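Local coordinates for aspartokinase (Synechocystis, PDB 3L76), which probably catalyses the ATP-dependent phosphorylation of L-aspartate to 4-phospho-L-aspartate, and binds lysine and threonine at its ACT domains, at residues Q6-T11 / L36-S41; M475-Q480 / A494-E499; K529-G534 / K567-V572. One frame throughout, in Å; residues are numbered along the deposited sequence.

Contact 1. Residues Q6-T11 / L36-S41; sequences QKFGGT and LVVVVS
F8 turns the edge of its ring to V38 across two parallel strands, with V38 CG1 near the ring plane and 3.9 Å from F8 CD1. The first torsion of F8 sets CG beside its backbone N (chi1 -66°), which swings the ring back over the preceding residues and so to V38 rather than V40. On the same face Q6 lays its amide against L36, Q6 NE2 lying 3.7 Å from L36 CD2, while helices 16-31 and 63-87 close over this side. The ring of F8 also stacks on Y174 of the next strand. The opposite face is held by K7 and V39, whose CB atoms are 4.0 Å apart, and helix 154-166 packs there. Branched valines suit 37-40 because they favour extended backbone and fill the layer between sheet and helices.

Parallel bonding knits the pair: Q6 N gives to V37 O, V39 N to Q6 O at 2.8 Å, F8 N to V39 O, and S41 N to F8 O at 3.0 Å. This is the buried part. Beyond F8 the strands give way to a partly exposed end, where G9 and G10, lacking side chains, run past S41 with little in contact; G10 N is 3.6 Å from S41 CB. S41 is small and polar, which suits this end: its OG receives K7 NZ at 3.3 Å and is also hydrogen-bonded to S155.

Strand 3-8, helix 16-31 and strand 35-40 form a beta-alpha-beta crossover in the amino acid kinase fold. K7-T11 (KFGGT) falls within the aspartokinase signature. A greasy, firmly bonded base running out into lysine, glycines and serine implies a polar strand-end region where, as in relatives, substrates are probably handled.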
# COMPACT_ATOMS: atom_id res chain seq x y z
N GLN A 6 20.64 5.19 -8.93
CA GLN A 6 19.96 4.70 -10.12
C GLN A 6 18.44 4.71 -9.94
O GLN A 6 17.94 4.48 -8.84
CB GLN A 6 20.43 3.29 -10.49
CG GLN A 6 21.93 3.16 -10.74
CD GLN A 6 22.32 1.77 -11.20
OE1 GLN A 6 21.52 0.84 -11.16
NE2 GLN A 6 23.57 1.61 -11.62
N LYS A 7 17.72 4.99 -11.02
CA LYS A 7 16.26 4.94 -10.99
C LYS A 7 15.77 4.10 -12.15
O LYS A 7 16.34 4.15 -13.23
CB LYS A 7 15.64 6.35 -11.04
CG LYS A 7 14.79 6.61 -12.28
CD LYS A 7 13.28 6.59 -12.01
CE LYS A 7 12.52 6.76 -13.33
NZ LYS A 7 11.05 6.96 -13.18
N PHE A 8 14.73 3.32 -11.90
CA PHE A 8 14.15 2.44 -12.90
C PHE A 8 12.66 2.69 -13.01
O PHE A 8 11.94 2.62 -12.01
CB PHE A 8 14.42 0.98 -12.55
CG PHE A 8 15.87 0.60 -12.61
CD1 PHE A 8 16.68 0.72 -11.48
CD2 PHE A 8 16.44 0.12 -13.78
CE1 PHE A 8 18.02 0.35 -11.53
CE2 PHE A 8 17.78 -0.23 -13.84
CZ PHE A 8 18.57 -0.12 -12.72
N GLY A 9 12.20 2.97 -14.23
CA GLY A 9 10.80 3.26 -14.47
C GLY A 9 9.92 2.03 -14.51
O GLY A 9 10.41 0.90 -14.44
N GLY A 10 8.62 2.26 -14.64
CA GLY A 10 7.63 1.20 -14.65
C GLY A 10 7.94 0.05 -15.59
O GLY A 10 8.10 -1.08 -15.15
N THR A 11 8.03 0.34 -16.88
CA THR A 11 8.25 -0.70 -17.88
C THR A 11 9.49 -1.53 -17.59
O THR A 11 9.50 -2.74 -17.82
CB THR A 11 8.40 -0.10 -19.29
OG1 THR A 11 9.46 0.86 -19.29
CG2 THR A 11 7.10 0.57 -19.71
N LEU A 36 25.35 1.81 -4.25
CA LEU A 36 24.14 2.06 -5.02
C LEU A 36 22.90 2.38 -4.20
O LEU A 36 22.54 1.63 -3.30
CB LEU A 36 23.85 0.88 -5.95
CG LEU A 36 24.44 1.03 -7.35
CD1 LEU A 36 25.95 0.92 -7.29
CD2 LEU A 36 23.86 -0.02 -8.27
N VAL A 37 22.27 3.52 -4.52
CA VAL A 37 20.93 3.84 -4.04
C VAL A 37 19.96 3.74 -5.21
O VAL A 37 20.13 4.40 -6.23
CB VAL A 37 20.86 5.25 -3.45
CG1 VAL A 37 19.42 5.62 -3.13
CG2 VAL A 37 21.74 5.34 -2.20
N VAL A 38 18.94 2.90 -5.05
CA VAL A 38 18.01 2.65 -6.14
C VAL A 38 16.60 3.17 -5.87
O VAL A 38 16.01 2.91 -4.81
CB VAL A 38 17.94 1.16 -6.50
CG1 VAL A 38 16.92 0.92 -7.59
CG2 VAL A 38 19.29 0.67 -6.93
N VAL A 39 16.07 3.91 -6.84
CA VAL A 39 14.69 4.37 -6.83
C VAL A 39 13.93 3.55 -7.87
O VAL A 39 14.42 3.33 -8.98
CB VAL A 39 14.58 5.85 -7.23
CG1 VAL A 39 13.12 6.22 -7.41
CG2 VAL A 39 15.27 6.77 -6.21
N VAL A 40 12.75 3.08 -7.52
CA VAL A 40 11.99 2.25 -8.44
C VAL A 40 10.57 2.79 -8.53
O VAL A 40 10.01 3.24 -7.54
CB VAL A 40 11.94 0.77 -7.97
CG1 VAL A 40 11.40 -0.12 -9.08
CG2 VAL A 40 13.31 0.30 -7.55
N SER A 41 10.01 2.74 -9.73
CA SER A 41 8.62 3.14 -9.94
C SER A 41 7.70 1.96 -9.70
O SER A 41 8.15 0.82 -9.71
CB SER A 41 8.42 3.66 -11.36
OG SER A 41 9.19 4.81 -11.59

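Contact 2. Residues M475-Q480 / A494-E499; sequences MIIQSQ and AFMVAE. With THR (threonine), chain D.
I477 and A494 face each other in a hydrogen-bonded pair, the bulky residue opposite the small one: the methyl of A494 leaves width for the branched I477. I477 N reaches A494 O at 2.8 Å in a nearly straight bond (175°), and A494 N returns one to I477 O at 3.1 Å. Further along the same face, M475 and M496 lie side by side and point the same way. Flexible unbranched methionines suit this uneven hollow, which M560 and A562 of strand 560-563 help to fill. The strands form the hairpin between the second and third strands of an ACT domain's βαββαβ order. On its other face I476 CG1 crosses F495 CB at 4.2 Å; with F495 CG set between its backbone N and carbonyl carbon (chi1 67°), the ring leans away from I476 to meet F463 edge-to-face. Q478, with CG anti to its backbone N (chi1 174°) and the chain extended beyond, carries its amide out to the bound threonine: the ligand's OG1 donates to Q478 OE1 at 2.7 Å and accepts from Q478 NE2 at 2.9 Å.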
# COMPACT_ATOMS: atom_id res chain seq x y z
N MET A 475 1.99 29.65 -25.66
CA MET A 475 2.78 30.74 -26.22
C MET A 475 2.06 32.07 -26.08
O MET A 475 0.85 32.14 -26.20
CB MET A 475 3.11 30.48 -27.68
CG MET A 475 3.93 29.21 -27.91
SD MET A 475 5.70 29.42 -27.57
CE MET A 475 6.14 30.30 -29.07
N ILE A 476 2.82 33.12 -25.80
CA ILE A 476 2.30 34.48 -25.82
C ILE A 476 3.30 35.38 -26.53
O ILE A 476 4.47 35.41 -26.17
CB ILE A 476 2.07 35.03 -24.43
CG1 ILE A 476 1.30 34.02 -23.58
CG2 ILE A 476 1.34 36.39 -24.51
CD1 ILE A 476 1.12 34.44 -22.15
N ILE A 477 2.82 36.09 -27.55
CA ILE A 477 3.66 37.00 -28.32
C ILE A 477 3.01 38.37 -28.44
O ILE A 477 1.84 38.50 -28.81
CB ILE A 477 3.92 36.47 -29.71
CG1 ILE A 477 4.29 34.98 -29.65
CG2 ILE A 477 5.01 37.27 -30.36
CD1 ILE A 477 4.57 34.36 -31.02
N GLN A 478 3.78 39.39 -28.11
CA GLN A 478 3.28 40.75 -28.17
C GLN A 478 4.43 41.64 -28.63
O GLN A 478 5.53 41.58 -28.09
CB GLN A 478 2.74 41.19 -26.80
CG GLN A 478 2.33 42.65 -26.74
CD GLN A 478 1.93 43.07 -25.35
OE1 GLN A 478 1.01 42.50 -24.76
NE2 GLN A 478 2.60 44.08 -24.82
N SER A 479 4.17 42.44 -29.66
CA SER A 479 5.24 43.23 -30.27
C SER A 479 4.94 44.73 -30.29
O SER A 479 4.87 45.37 -29.24
CB SER A 479 5.57 42.70 -31.67
OG SER A 479 6.78 43.25 -32.13
N GLN A 480 4.75 45.29 -31.47
CA GLN A 480 4.63 46.75 -31.58
C GLN A 480 3.25 47.30 -31.23
O GLN A 480 2.27 46.56 -31.12
CB GLN A 480 5.06 47.21 -32.97
CG GLN A 480 6.50 46.79 -33.33
CD GLN A 480 7.46 47.10 -32.19
OE1 GLN A 480 7.82 48.25 -31.96
NE2 GLN A 480 7.87 46.07 -31.47
N ALA A 494 -1.11 37.88 -29.39
CA ALA A 494 -1.36 36.54 -29.87
C ALA A 494 -0.89 35.49 -28.84
O ALA A 494 0.10 35.69 -28.14
CB ALA A 494 -0.67 36.31 -31.21
N PHE A 495 -1.61 34.38 -28.76
CA PHE A 495 -1.21 33.31 -27.85
C PHE A 495 -1.71 31.99 -28.38
O PHE A 495 -2.55 31.96 -29.27
CB PHE A 495 -1.74 33.56 -26.43
CG PHE A 495 -3.24 33.47 -26.31
CD1 PHE A 495 -4.03 34.58 -26.55
CD2 PHE A 495 -3.85 32.28 -25.93
CE1 PHE A 495 -5.43 34.50 -26.44
CE2 PHE A 495 -5.24 32.21 -25.81
CZ PHE A 495 -6.03 33.32 -26.07
N MET A 496 -1.18 30.89 -27.86
CA MET A 496 -1.57 29.58 -28.34
C MET A 496 -2.06 28.68 -27.22
O MET A 496 -1.53 28.72 -26.11
CB MET A 496 -0.44 28.91 -29.11
CG MET A 496 -0.18 29.55 -30.46
SD MET A 496 1.41 29.06 -31.12
CE MET A 496 2.41 30.50 -30.78
N VAL A 497 -3.09 27.90 -27.53
CA VAL A 497 -3.63 26.91 -26.61
C VAL A 497 -3.96 25.65 -27.37
O VAL A 497 -4.02 25.65 -28.60
CB VAL A 497 -4.91 27.40 -25.90
CG1 VAL A 497 -4.58 28.56 -24.95
CG2 VAL A 497 -5.98 27.79 -26.91
N ALA A 498 -4.16 24.56 -26.64
CA ALA A 498 -4.60 23.30 -27.22
C ALA A 498 -5.92 23.53 -27.95
O ALA A 498 -6.81 24.19 -27.42
CB ALA A 498 -4.76 22.25 -26.12
N GLU A 499 -6.05 22.99 -29.16
CA GLU A 499 -7.29 23.11 -29.94
C GLU A 499 -8.55 22.78 -29.14
O GLU A 499 -9.61 23.35 -29.37
CB GLU A 499 -7.22 22.25 -31.20
CG GLU A 499 -6.09 22.59 -32.12
CD GLU A 499 -6.22 21.95 -33.49
OE1 GLU A 499 -7.21 21.21 -33.72
OE2 GLU A 499 -5.34 22.18 -34.35
N THR D . 0.61 46.99 -22.14
CA THR D . -0.42 46.05 -21.71
C THR D . -0.15 45.60 -20.29
O THR D . 0.92 45.90 -19.73
CB THR D . -0.50 44.82 -22.62
OG1 THR D . 0.76 44.12 -22.58
CG2 THR D . -0.85 45.21 -24.06
OXT THR D . -1.01 44.94 -19.69

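Contact 3. Residues K529-G534 / K567-V572; sequences KVSIVG and KISCVV. With LYS (lysine), chain E.
S531 and S569 bring their hydroxyls together in the middle of a buried antiparallel pair, OG to OG at 2.7 Å, and two lysines flank them on the same face. K567, extended beyond CG, crosses V533, whose CG2 is 3.5 Å from K567 CG, and passes S531 with its CE. K529 lies on the other side, its NZ 4.5 Å from K567 NZ. That closeness of two ammonium groups is probably eased by the salt bridge of K529 to D474 and a weaker, long pairing of K567 with E393. A water lies between them, 2.9 Å from K529 NZ. Serines suit this spot, being small enough to sit under the lysine chains and able to hydrogen-bond to each other.

The other face is apolar. I532 and I568 lie side by side with CD1 atoms 3.9 Å apart, and helix 543-552 covers them. I568 also meets the bound lysine, its CG1 3.5 Å from the ligand's CE, so this residue both packs the sheet and lines the pocket. Reciprocal bonds join V530 with C570 and I532 with I568; V530 N to C570 O is almost straight at 177°. Such pairing of the first and third strands is the centre of an ACT-domain sheet, here beside a lysine site.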
# COMPACT_ATOMS: atom_id res chain seq x y z
N LYS A 529 3.89 24.69 -34.82
CA LYS A 529 5.04 25.37 -34.24
C LYS A 529 6.33 24.57 -34.43
O LYS A 529 6.41 23.42 -34.04
CB LYS A 529 4.83 25.67 -32.76
CG LYS A 529 5.95 26.52 -32.17
CD LYS A 529 5.75 26.79 -30.71
CE LYS A 529 5.78 25.51 -29.90
NZ LYS A 529 5.64 25.77 -28.44
N VAL A 530 7.32 25.21 -35.04
CA VAL A 530 8.61 24.57 -35.29
C VAL A 530 9.62 25.30 -34.45
O VAL A 530 9.70 26.53 -34.48
CB VAL A 530 9.03 24.68 -36.76
CG1 VAL A 530 9.89 23.52 -37.13
CG2 VAL A 530 7.82 24.71 -37.65
N SER A 531 10.40 24.54 -33.68
CA SER A 531 11.35 25.12 -32.75
C SER A 531 12.74 24.52 -32.92
O SER A 531 12.89 23.32 -33.15
CB SER A 531 10.88 24.88 -31.30
OG SER A 531 9.65 25.49 -31.00
N ILE A 532 13.75 25.36 -32.79
CA ILE A 532 15.11 24.87 -32.69
C ILE A 532 15.66 25.29 -31.33
O ILE A 532 15.31 26.36 -30.82
CB ILE A 532 16.01 25.37 -33.83
CG1 ILE A 532 16.31 26.87 -33.68
CG2 ILE A 532 15.38 25.07 -35.20
CD1 ILE A 532 17.12 27.43 -34.81
N VAL A 533 16.47 24.44 -30.71
CA VAL A 533 17.02 24.72 -29.39
C VAL A 533 18.51 24.41 -29.40
O VAL A 533 18.94 23.44 -30.01
CB VAL A 533 16.33 23.92 -28.28
CG1 VAL A 533 17.11 24.02 -26.98
CG2 VAL A 533 14.89 24.39 -28.09
N GLY A 534 19.28 25.25 -28.72
CA GLY A 534 20.72 25.09 -28.69
C GLY A 534 21.35 26.15 -27.83
O GLY A 534 21.14 27.34 -28.04
N LYS A 567 16.21 29.15 -27.52
CA LYS A 567 15.11 28.56 -28.28
C LYS A 567 14.53 29.58 -29.25
O LYS A 567 14.22 30.70 -28.86
CB LYS A 567 13.99 28.07 -27.36
CG LYS A 567 12.91 27.29 -28.09
CD LYS A 567 11.85 26.71 -27.13
CE LYS A 567 11.12 25.51 -27.76
NZ LYS A 567 9.85 25.22 -27.06
N ILE A 568 14.40 29.18 -30.52
CA ILE A 568 13.63 29.94 -31.50
C ILE A 568 12.44 29.10 -31.95
O ILE A 568 12.61 27.95 -32.34
CB ILE A 568 14.46 30.36 -32.73
CG1 ILE A 568 15.71 31.14 -32.32
CG2 ILE A 568 13.62 31.23 -33.65
CD1 ILE A 568 16.86 31.01 -33.31
N SER A 569 11.24 29.68 -31.85
CA SER A 569 10.02 29.07 -32.38
C SER A 569 9.43 29.91 -33.54
O SER A 569 9.32 31.13 -33.45
CB SER A 569 8.97 28.95 -31.28
OG SER A 569 9.36 28.04 -30.29
N CYS A 570 9.04 29.23 -34.61
CA CYS A 570 8.28 29.87 -35.69
C CYS A 570 6.92 29.23 -35.79
O CYS A 570 6.81 28.00 -35.86
CB CYS A 570 8.98 29.70 -37.04
SG CYS A 570 10.48 30.63 -37.21
N VAL A 571 5.88 30.06 -35.80
CA VAL A 571 4.55 29.56 -36.11
C VAL A 571 4.38 29.55 -37.62
O VAL A 571 4.86 30.43 -38.32
CB VAL A 571 3.43 30.39 -35.47
CG1 VAL A 571 2.07 29.81 -35.86
CG2 VAL A 571 3.58 30.37 -33.99
N VAL A 572 3.68 28.54 -38.10
CA VAL A 572 3.76 28.17 -39.50
C VAL A 572 2.44 27.49 -39.87
O VAL A 572 1.68 27.07 -38.99
CB VAL A 572 4.98 27.23 -39.68
CG1 VAL A 572 4.55 25.81 -40.04
CG2 VAL A 572 5.96 27.81 -40.66
N LYS E . 21.87 34.89 -31.07
CA LYS E . 21.43 34.12 -32.22
C LYS E . 21.55 34.96 -33.50
O LYS E . 21.90 36.15 -33.45
CB LYS E . 20.00 33.59 -32.02
CG LYS E . 18.95 34.68 -31.71
CD LYS E . 17.55 34.05 -31.53
CE LYS E . 17.40 33.37 -30.17
NZ LYS E . 17.74 34.32 -29.06
OXT LYS E . 21.32 34.47 -34.60
O HOH W 1 7.63 26.28 -26.40

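How the contacts relate
Along the chain the three contacts come in series; none nests in or crosses another. Contact 1 closes first, joining two strands of the N-terminal kinase domain around helix 16-31. Its centre lies about 39 Å from that of contact 2 and about 34 Å from that of contact 3, both in the region of ACT domains. There contact 2 closes the hairpin connection 481-493, whose last residues begin strand 490-498, and contact 3 closes a longer excursion through helix 543-552 and strand 560-563. These last two touch, M475 packing on K529 and S569. Together they tie the third ACT domain to the fourth, with threonine bound at contact 2 and lysine at contact 3.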